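Long-range contacts in PA14 domain-containing protein (Clostridium clariflavum, PDB 6QDI), which probably senses plant biomass as a membrane-bound RsgI-like anti-sigma factor, its calcium-binding tandem PA14 domains serving as the sugar-recognising part: residues G204-P209 against V258-L263; E59-Y64 against A126-S131. One frame throughout, in Å; residues are numbered along the deposited sequence. Where two conformers were deposited one is given.

Overall arrangement
The two contacts lie in different PA14 domains. Their centres are about 55 Å apart, on opposite sides of the chain's centre, and neither is at a calcium site. Interaction 1 is largely buried in the second domain. It joins paired strands 198-207 and 257-266 of one sheet by backbone hydrogen bonds, apolar side chains on the inner face and a phenylalanine ring against a glutamate on the other. Interaction 2 is a surface contact in the first domain. There strand 59-68 meets the chain that follows strand 117-125, and side chains do most of the work: a carboxylate grips a serine and an arginine stacks on a tyrosine. A water also joins two backbones. The contacts share no strands.

Interaction 1. Residues G204-P209 against V258-L263; sequences GFIQVP and VEVMLL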
ATOM      1  N   GLY A 204       3.483  -0.294  22.506  1.00  5.96           N
ATOM      2  CA  GLY A 204       4.896  -0.606  22.627  1.00  6.04           C
ATOM      3  C   GLY A 204       5.666   0.641  22.902  1.00  5.89           C
ATOM      4  O   GLY A 204       5.225   1.496  23.699  1.00  6.12           O
ATOM      5  N   PHE A 205       6.830   0.735  22.271  1.00  6.08           N
ATOM      6  CA  PHE A 205       7.783   1.835  22.529  1.00  6.03           C
ATOM      7  C   PHE A 205       8.384   2.278  21.221  1.00  5.80           C
ATOM      8  O   PHE A 205       8.659   1.459  20.357  1.00  6.55           O
ATOM      9  CB  PHE A 205       8.890   1.399  23.504  1.00  6.99           C
ATOM     10  CG  PHE A 205       8.373   1.148  24.890  1.00  7.60           C
ATOM     11  CD1 PHE A 205       7.771  -0.069  25.205  1.00  8.58           C
ATOM     12  CD2 PHE A 205       8.406   2.109  25.859  1.00  8.49           C
ATOM     13  CE1 PHE A 205       7.222  -0.302  26.453  1.00 10.69           C
ATOM     14  CE2 PHE A 205       7.889   1.866  27.123  1.00 10.21           C
ATOM     15  CZ  PHE A 205       7.270   0.675  27.394  1.00 12.05           C
ATOM     16  N   ILE A 206       8.615   3.589  21.120  1.00  6.16           N
ATOM     17  CA  ILE A 206       9.420   4.159  20.056  1.00  6.44           C
ATOM     18  C   ILE A 206      10.773   4.504  20.669  1.00  6.48           C
ATOM     19  O   ILE A 206      10.828   5.224  21.665  1.00  7.87           O
ATOM     20  CB  ILE A 206       8.743   5.427  19.495  1.00  7.38           C
ATOM     21  CG1 ILE A 206       7.321   5.131  19.008  1.00  9.21           C
ATOM     22  CG2 ILE A 206       9.600   6.043  18.380  1.00  9.72           C
ATOM     23  CD1 ILE A 206       6.467   6.330  18.715  1.00 11.10           C
ATOM     24  N   GLN A 207      11.847   3.965  20.095  1.00  6.13           N
ATOM     25  CA  GLN A 207      13.166   4.284  20.601  1.00  6.33           C
ATOM     26  C   GLN A 207      13.794   5.300  19.678  1.00  6.30           C
ATOM     27  O   GLN A 207      13.925   5.066  18.472  1.00  7.46           O
ATOM     28  CB  GLN A 207      14.021   3.030  20.807  1.00  7.33           C
ATOM     29  CG  GLN A 207      15.271   3.367  21.648  1.00  7.87           C
ATOM     30  CD  GLN A 207      15.857   2.158  22.374  1.00  8.08           C
ATOM     31  OE1 GLN A 207      15.652   1.016  21.942  1.00  9.24           O
ATOM     32  NE2 GLN A 207      16.530   2.391  23.484  1.00  8.15           N
ATOM     33  N   VAL A 208      14.195   6.417  20.248  1.00  6.99           N
ATOM     34  CA  VAL A 208      14.542   7.618  19.506  1.00  7.63           C
ATOM     35  C   VAL A 208      15.932   7.480  18.898  1.00  7.02           C
ATOM     36  O   VAL A 208      16.878   7.130  19.574  1.00  7.92           O
ATOM     37  CB  VAL A 208      14.472   8.825  20.445  1.00  9.26           C
ATOM     38  CG1 VAL A 208      15.012  10.095  19.807  1.00  9.73           C
ATOM     39  CG2 VAL A 208      13.042   8.996  20.937  1.00  9.53           C
ATOM     40  N   PRO A 209      16.095   7.785  17.592  1.00  7.20           N
ATOM     41  CA  PRO A 209      17.394   7.547  16.967  1.00  7.72           C
ATOM     42  C   PRO A 209      18.424   8.645  17.181  1.00  8.41           C
ATOM     43  O   PRO A 209      19.615   8.344  17.187  1.00  9.22           O
ATOM     44  CB  PRO A 209      17.047   7.435  15.483  1.00  8.19           C
ATOM     45  CG  PRO A 209      15.768   8.235  15.329  1.00  8.45           C
ATOM     46  CD  PRO A 209      15.021   7.978  16.597  1.00  7.60           C
ATOM     47  N   VAL A 258      10.044   5.985  24.272  1.00  6.98           N
ATOM     48  CA  VAL A 258       8.793   6.712  24.396  1.00  7.66           C
ATOM     49  C   VAL A 258       7.672   5.696  24.367  1.00  7.07           C
ATOM     50  O   VAL A 258       7.504   4.968  23.387  1.00  7.86           O
ATOM     51  CB  VAL A 258       8.658   7.751  23.234  1.00  9.78           C
ATOM     52  CG1 VAL A 258       7.325   8.431  23.288  1.00 10.67           C
ATOM     53  CG2 VAL A 258       9.836   8.707  23.220  1.00 10.77           C
ATOM     54  N   GLU A 259       6.913   5.589  25.443  1.00  6.81           N
ATOM     55  CA  GLU A 259       5.794   4.627  25.514  1.00  7.04           C
ATOM     56  C   GLU A 259       4.675   5.099  24.597  1.00  6.67           C
ATOM     57  O   GLU A 259       4.279   6.248  24.654  1.00  9.30           O
ATOM     58  CB  GLU A 259       5.311   4.499  26.944  1.00  8.37           C
ATOM     59  CG  GLU A 259       4.342   3.349  27.177  1.00 10.05           C
ATOM     60  CD  GLU A 259       3.883   3.265  28.642  1.00 11.90           C
ATOM     61  OE1 GLU A 259       2.661   3.171  28.966  1.00 12.33           O
ATOM     62  OE2 GLU A 259       4.697   3.289  29.503  1.00 13.39           O
ATOM     63  N   VAL A 260       4.153   4.200  23.752  1.00  6.26           N
ATOM     64  CA  VAL A 260       3.106   4.579  22.807  1.00  6.51           C
ATOM     65  C   VAL A 260       1.908   3.674  22.948  1.00  6.06           C
ATOM     66  O   VAL A 260       2.034   2.436  22.997  1.00  7.19           O
ATOM     67  CB  VAL A 260       3.630   4.612  21.368  1.00  7.62           C
ATOM     68  CG1 VAL A 260       4.217   3.326  20.875  1.00  8.69           C
ATOM     69  CG2 VAL A 260       2.598   5.134  20.386  1.00  9.68           C
ATOM     70  N   MET A 261       0.733   4.307  22.900  1.00  6.52           N
ATOM     71  CA  MET A 261      -0.535   3.584  22.698  1.00  6.37           C
ATOM     72  C   MET A 261      -1.282   4.375  21.634  1.00  6.39           C
ATOM     73  O   MET A 261      -1.576   5.561  21.811  1.00  7.22           O
ATOM     74  CB  MET A 261      -1.353   3.487  23.976  1.00  7.74           C
ATOM     75  CG  MET A 261      -2.666   2.735  23.775  1.00  8.36           C
ATOM     76  SD  MET A 261      -3.663   2.587  25.245  1.00 10.88           S
ATOM     77  CE  MET A 261      -2.661   1.627  26.302  1.00 12.37           C
ATOM     78  N   LEU A 262      -1.556   3.715  20.506  1.00  6.16           N
ATOM     79  CA  LEU A 262      -2.252   4.325  19.381  1.00  6.22           C
ATOM     80  C   LEU A 262      -3.534   3.543  19.195  1.00  6.41           C
ATOM     81  O   LEU A 262      -3.509   2.324  18.941  1.00  6.65           O
ATOM     82  CB  LEU A 262      -1.384   4.325  18.133  1.00  7.17           C
ATOM     83  CG  LEU A 262      -2.024   4.830  16.859  1.00  8.52           C
ATOM     84  CD1 LEU A 262      -2.455   6.254  16.942  1.00 10.42           C
ATOM     85  CD2 LEU A 262      -1.078   4.629  15.699  1.00 10.68           C
ATOM     86  N   LEU A 263      -4.661   4.232  19.343  1.00  6.54           N
ATOM     87  CA  LEU A 263      -5.988   3.630  19.171  0.60  7.04           C
ATOM     88  C   LEU A 263      -6.571   4.157  17.867  1.00  6.86           C
ATOM     89  O   LEU A 263      -6.420   5.325  17.551  1.00  7.90           O
ATOM     90  CB  LEU A 263      -6.923   4.021  20.330  0.60  7.67           C
ATOM     91  CG  LEU A 263      -6.537   3.625  21.759  0.60  8.36           C
ATOM     92  CD1 LEU A 263      -5.820   2.291  21.837  0.60  8.11           C
ATOM     93  CD2 LEU A 263      -5.685   4.663  22.472  0.60  8.60           C
TER
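F205 has CG anti to its own carbonyl carbon (chi1 -68°), and E259 has CG anti to the backbone N (chi1 -169°). These torsions set the ring obliquely against the backbone and first side-chain carbons of E259. F205 CD2 is 3.6 Å from E259 CA, and F205 CE2 is 3.7 Å from E259 CB. The two residues form a non-hydrogen-bonded antiparallel pair. Hydrogen-bonded pairs flank it: G204 with V260, and I206 with V258. V260 N reaches G204 O at 2.9 Å. I206 N bonds V258 O, also at 2.9 Å. F205 CA adds a CA-H...O contact to V258 O at 3.3 Å. V260 CG1 packs over the backbone of G204, 3.5 Å from G204 O. On the other face, I206 CG1 meets V260 CG1 at 4.0 Å. V208 CG2 meets V258 CG2 at 3.9 Å. The carboxylate of E259 forms a salt bridge with R230, and R257 makes a cation-pi contact with F205. This is antiparallel pairing in the larger sheet of the second PA14 domain. Strand 257-266 also pairs with 223-228 there, and I206 and V208 pack on strand 212-220 of the other sheet, consistent with a beta sandwich.

Interaction 2. Residues E59-Y64 against A126-S131; sequences EEYTFY and ASTVRS
E59 holds S127 with both carboxylate oxygens. The glutamate has CG anti to its carbonyl carbon (chi1 -69°) and is extended beyond CG, which carries the carboxylate across to the turn. S127 N donates to E59 OE1 at 2.9 Å, on the syn side. S127 OG donates to the syn lone pair of E59 OE2 at 2.6 Å. OG stands beside the serine's own N (chi1 -57°), which points N-H and hydroxyl at the same carboxylate. Two bonds to separate oxygens limit rotation of that group. S125 OG also bonds E59 OE1. A126 CB sits 3.7 Å from E59 OE1, and a water bridges E60 O and A126 N.

The segment 126-131 follows strand 117-125, which pairs antiparallel with 59-68 in a sheet of the first PA14 domain. The chain reverses around A126 and S127 and then runs in the same sense as 59-64, which brings R130 alongside Y64. A corner at R130 leads into 131-132, which pairs with 117-125.

R130 is extended from CG to NE, and its guanidinium lies flat on one face of the Y64 ring. The planes are 16° apart, and R130 CZ is 3.8 Å from the ring centroid, a cation-pi contact. The group is offset toward the rim: R130 NH1 is 3.4 Å from Y64 CD2. R130 CD adds a CH-pi contact over the same face. T62 CG2 covers the opposite face. E122 forms a salt bridge with R130 NH2, and S124 takes part in a hydrogen bond with Y64 OH.

Between these two ends, Y61 and T128 cross at about a right angle. T128 OG1 approaches the ring obliquely, 3.6 Å from Y61 CE2. Their polar ends bond elsewhere, Y61 OH to Y57 N and T128 OG1 to S125 OG.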
ATOM      1  N   GLU A  59       2.186  -0.201 -36.129  1.00 14.70           N
ATOM      2  CA  GLU A  59       0.737  -0.289 -36.228  1.00 14.16           C
ATOM      3  C   GLU A  59       0.093   0.366 -35.014  1.00 13.90           C
ATOM      4  O   GLU A  59       0.753   0.596 -33.981  1.00 15.12           O
ATOM      5  CB  GLU A  59       0.303  -1.781 -36.317  1.00 13.74           C
ATOM      6  CG  GLU A  59       0.706  -2.438 -37.620  1.00 15.28           C
ATOM      7  CD  GLU A  59       0.305  -3.899 -37.766  1.00 15.12           C
ATOM      8  OE1 GLU A  59      -0.150  -4.516 -36.781  1.00 16.62           O
ATOM      9  OE2 GLU A  59       0.501  -4.436 -38.887  1.00 17.65           O
ATOM     10  N   GLU A  60      -1.187   0.703 -35.165  1.00 13.63           N
ATOM     11  CA  GLU A  60      -2.028   1.087 -34.016  1.00 13.63           C
ATOM     12  C   GLU A  60      -2.315  -0.161 -33.191  1.00 13.64           C
ATOM     13  O   GLU A  60      -2.998  -1.088 -33.653  1.00 14.00           O
ATOM     14  CB  GLU A  60      -3.330   1.755 -34.441  1.00 13.96           C
ATOM     15  CG  GLU A  60      -4.046   2.350 -33.253  1.00 15.38           C
ATOM     16  CD  GLU A  60      -5.304   3.096 -33.602  1.00 16.27           C
ATOM     17  OE1 GLU A  60      -6.122   2.545 -34.372  1.00 21.54           O
ATOM     18  OE2 GLU A  60      -5.517   4.202 -33.047  1.00 21.44           O
ATOM     19  N   TYR A  61      -1.854  -0.129 -31.936  1.00 12.77           N
ATOM     20  CA  TYR A  61      -2.121  -1.208 -30.974  1.00 11.77           C
ATOM     21  C   TYR A  61      -3.303  -0.863 -30.112  1.00 11.28           C
ATOM     22  O   TYR A  61      -3.518   0.305 -29.753  1.00 12.44           O
ATOM     23  CB  TYR A  61      -0.894  -1.452 -30.094  1.00 12.17           C
ATOM     24  CG  TYR A  61       0.114  -2.354 -30.757  1.00 12.33           C
ATOM     25  CD1 TYR A  61       0.977  -1.864 -31.742  1.00 13.51           C
ATOM     26  CD2 TYR A  61       0.178  -3.701 -30.455  1.00 12.17           C
ATOM     27  CE1 TYR A  61       1.877  -2.692 -32.377  1.00 13.90           C
ATOM     28  CE2 TYR A  61       1.092  -4.535 -31.097  1.00 12.76           C
ATOM     29  CZ  TYR A  61       1.949  -4.027 -32.053  1.00 13.34           C
ATOM     30  OH  TYR A  61       2.882  -4.813 -32.700  1.00 14.54           O
ATOM     31  N   THR A  62      -4.103  -1.888 -29.818  1.00 10.88           N
ATOM     32  CA  THR A  62      -5.113  -1.820 -28.769  1.00 10.17           C
ATOM     33  C   THR A  62      -4.640  -2.621 -27.582  1.00 10.15           C
ATOM     34  O   THR A  62      -4.152  -3.745 -27.765  1.00 11.24           O
ATOM     35  CB  THR A  62      -6.460  -2.380 -29.247  1.00 11.14           C
ATOM     36  OG1 THR A  62      -6.879  -1.641 -30.397  1.00 13.14           O
ATOM     37  CG2 THR A  62      -7.529  -2.248 -28.175  1.00 11.63           C
ATOM     38  N   PHE A  63      -4.709  -2.013 -26.389  1.00  9.80           N
ATOM     39  CA  PHE A  63      -4.457  -2.701 -25.132  1.00  9.24           C
ATOM     40  C   PHE A  63      -5.779  -2.943 -24.431  1.00  9.50           C
ATOM     41  O   PHE A  63      -6.624  -2.020 -24.399  1.00 10.23           O
ATOM     42  CB  PHE A  63      -3.492  -1.890 -24.241  1.00  9.06           C
ATOM     43  CG  PHE A  63      -2.093  -1.859 -24.823  1.00  9.58           C
ATOM     44  CD1 PHE A  63      -1.717  -0.889 -25.761  1.00  9.90           C
ATOM     45  CD2 PHE A  63      -1.178  -2.824 -24.497  1.00 10.10           C
ATOM     46  CE1 PHE A  63      -0.471  -0.927 -26.352  1.00 10.09           C
ATOM     47  CE2 PHE A  63       0.067  -2.840 -25.049  1.00 11.03           C
ATOM     48  CZ  PHE A  63       0.442  -1.890 -25.966  1.00 11.32           C
ATOM     49  N   TYR A  64      -5.961  -4.153 -23.920  1.00  8.98           N
ATOM     50  CA  TYR A  64      -7.172  -4.546 -23.245  1.00  8.90           C
ATOM     51  C   TYR A  64      -6.818  -4.887 -21.804  1.00  8.41           C
ATOM     52  O   TYR A  64      -5.868  -5.651 -21.565  1.00 10.35           O
ATOM     53  CB  TYR A  64      -7.803  -5.797 -23.874  1.00  9.69           C
ATOM     54  CG  TYR A  64      -7.976  -5.745 -25.370  1.00 10.96           C
ATOM     55  CD1 TYR A  64      -6.916  -5.987 -26.224  1.00 11.48           C
ATOM     56  CD2 TYR A  64      -9.210  -5.494 -25.936  1.00 12.30           C
ATOM     57  CE1 TYR A  64      -7.072  -5.989 -27.606  1.00 11.61           C
ATOM     58  CE2 TYR A  64      -9.385  -5.496 -27.328  1.00 12.54           C
ATOM     59  CZ  TYR A  64      -8.312  -5.691 -28.137  1.00 12.40           C
ATOM     60  OH  TYR A  64      -8.516  -5.681 -29.504  1.00 14.34           O
ATOM     61  N   ALA A 126      -3.347  -4.844 -36.240  1.00 14.06           N
ATOM     62  CA  ALA A 126      -3.680  -5.483 -37.528  1.00 15.12           C
ATOM     63  C   ALA A 126      -2.963  -6.792 -37.715  1.00 13.82           C
ATOM     64  O   ALA A 126      -3.587  -7.783 -38.182  1.00 17.30           O
ATOM     65  CB  ALA A 126      -3.379  -4.542 -38.657  1.00 14.81           C
ATOM     66  N   SER A 127      -1.699  -6.861 -37.322  1.00 14.29           N
ATOM     67  CA  SER A 127      -0.891  -8.069 -37.483  1.00 15.84           C
ATOM     68  C   SER A 127      -0.693  -8.891 -36.210  1.00 15.04           C
ATOM     69  O   SER A 127      -0.027  -9.927 -36.234  1.00 17.91           O
ATOM     70  CB  SER A 127       0.480  -7.685 -38.043  1.00 15.93           C
ATOM     71  OG  SER A 127       0.339  -6.977 -39.272  1.00 17.15           O
ATOM     72  N   THR A 128      -1.218  -8.404 -35.078  1.00 15.03           N
ATOM     73  CA  THR A 128      -1.098  -9.090 -33.784  1.00 14.75           C
ATOM     74  C   THR A 128      -2.457  -9.619 -33.375  1.00 14.39           C
ATOM     75  O   THR A 128      -3.352  -8.831 -32.993  1.00 14.93           O
ATOM     76  CB  THR A 128      -0.601  -8.143 -32.687  1.00 14.47           C
ATOM     77  OG1 THR A 128       0.595  -7.499 -33.129  1.00 16.18           O
ATOM     78  CG2 THR A 128      -0.329  -8.889 -31.374  1.00 15.79           C
ATOM     79  N   VAL A 129      -2.646 -10.941 -33.448  1.00 14.22           N
ATOM     80  CA  VAL A 129      -3.873 -11.534 -32.961  1.00 14.57           C
ATOM     81  C   VAL A 129      -3.975 -11.262 -31.450  1.00 12.94           C
ATOM     82  O   VAL A 129      -2.989 -11.362 -30.717  1.00 13.44           O
ATOM     83  CB  VAL A 129      -3.889 -13.045 -33.268  1.00 17.59           C
ATOM     84  CG1 VAL A 129      -5.097 -13.719 -32.634  1.00 19.74           C
ATOM     85  CG2 VAL A 129      -3.868 -13.281 -34.785  1.00 20.86           C
ATOM     86  N   ARG A 130      -5.175 -10.946 -31.015  1.00 13.17           N
ATOM     87  CA  ARG A 130      -5.379 -10.601 -29.610  1.00 11.90           C
ATOM     88  C   ARG A 130      -4.830 -11.689 -28.719  1.00 12.16           C
ATOM     89  O   ARG A 130      -5.114 -12.875 -28.876  1.00 13.53           O
ATOM     90  CB  ARG A 130      -6.810 -10.409 -29.315  1.00 11.75           C
ATOM     91  CG  ARG A 130      -7.095 -10.114 -27.850  1.00 12.61           C
ATOM     92  CD  ARG A 130      -8.519  -9.730 -27.618  1.00 13.34           C
ATOM     93  NE  ARG A 130      -8.786  -9.582 -26.185  1.00 14.12           N
ATOM     94  CZ  ARG A 130      -9.851  -8.994 -25.669  1.00 13.98           C
ATOM     95  NH1 ARG A 130     -10.812  -8.499 -26.432  1.00 15.43           N
ATOM     96  NH2 ARG A 130      -9.980  -8.915 -24.365  1.00 15.84           N
ATOM     97  N   SER A 131      -4.032 -11.268 -27.750  1.00 11.61           N
ATOM     98  CA  SER A 131      -3.319 -12.193 -26.875  1.00 12.19           C
ATOM     99  C   SER A 131      -2.852 -11.462 -25.635  1.00 11.64           C
ATOM    100  O   SER A 131      -2.684 -10.244 -25.651  1.00 10.74           O
ATOM    101  CB  SER A 131      -2.076 -12.758 -27.593  1.00 14.66           C
ATOM    102  OG  SER A 131      -1.165 -11.736 -27.940  1.00 21.35           O
TER
HETATM  103  O   HOH W   1      -3.428  -1.948 -36.191  1.00 15.84           O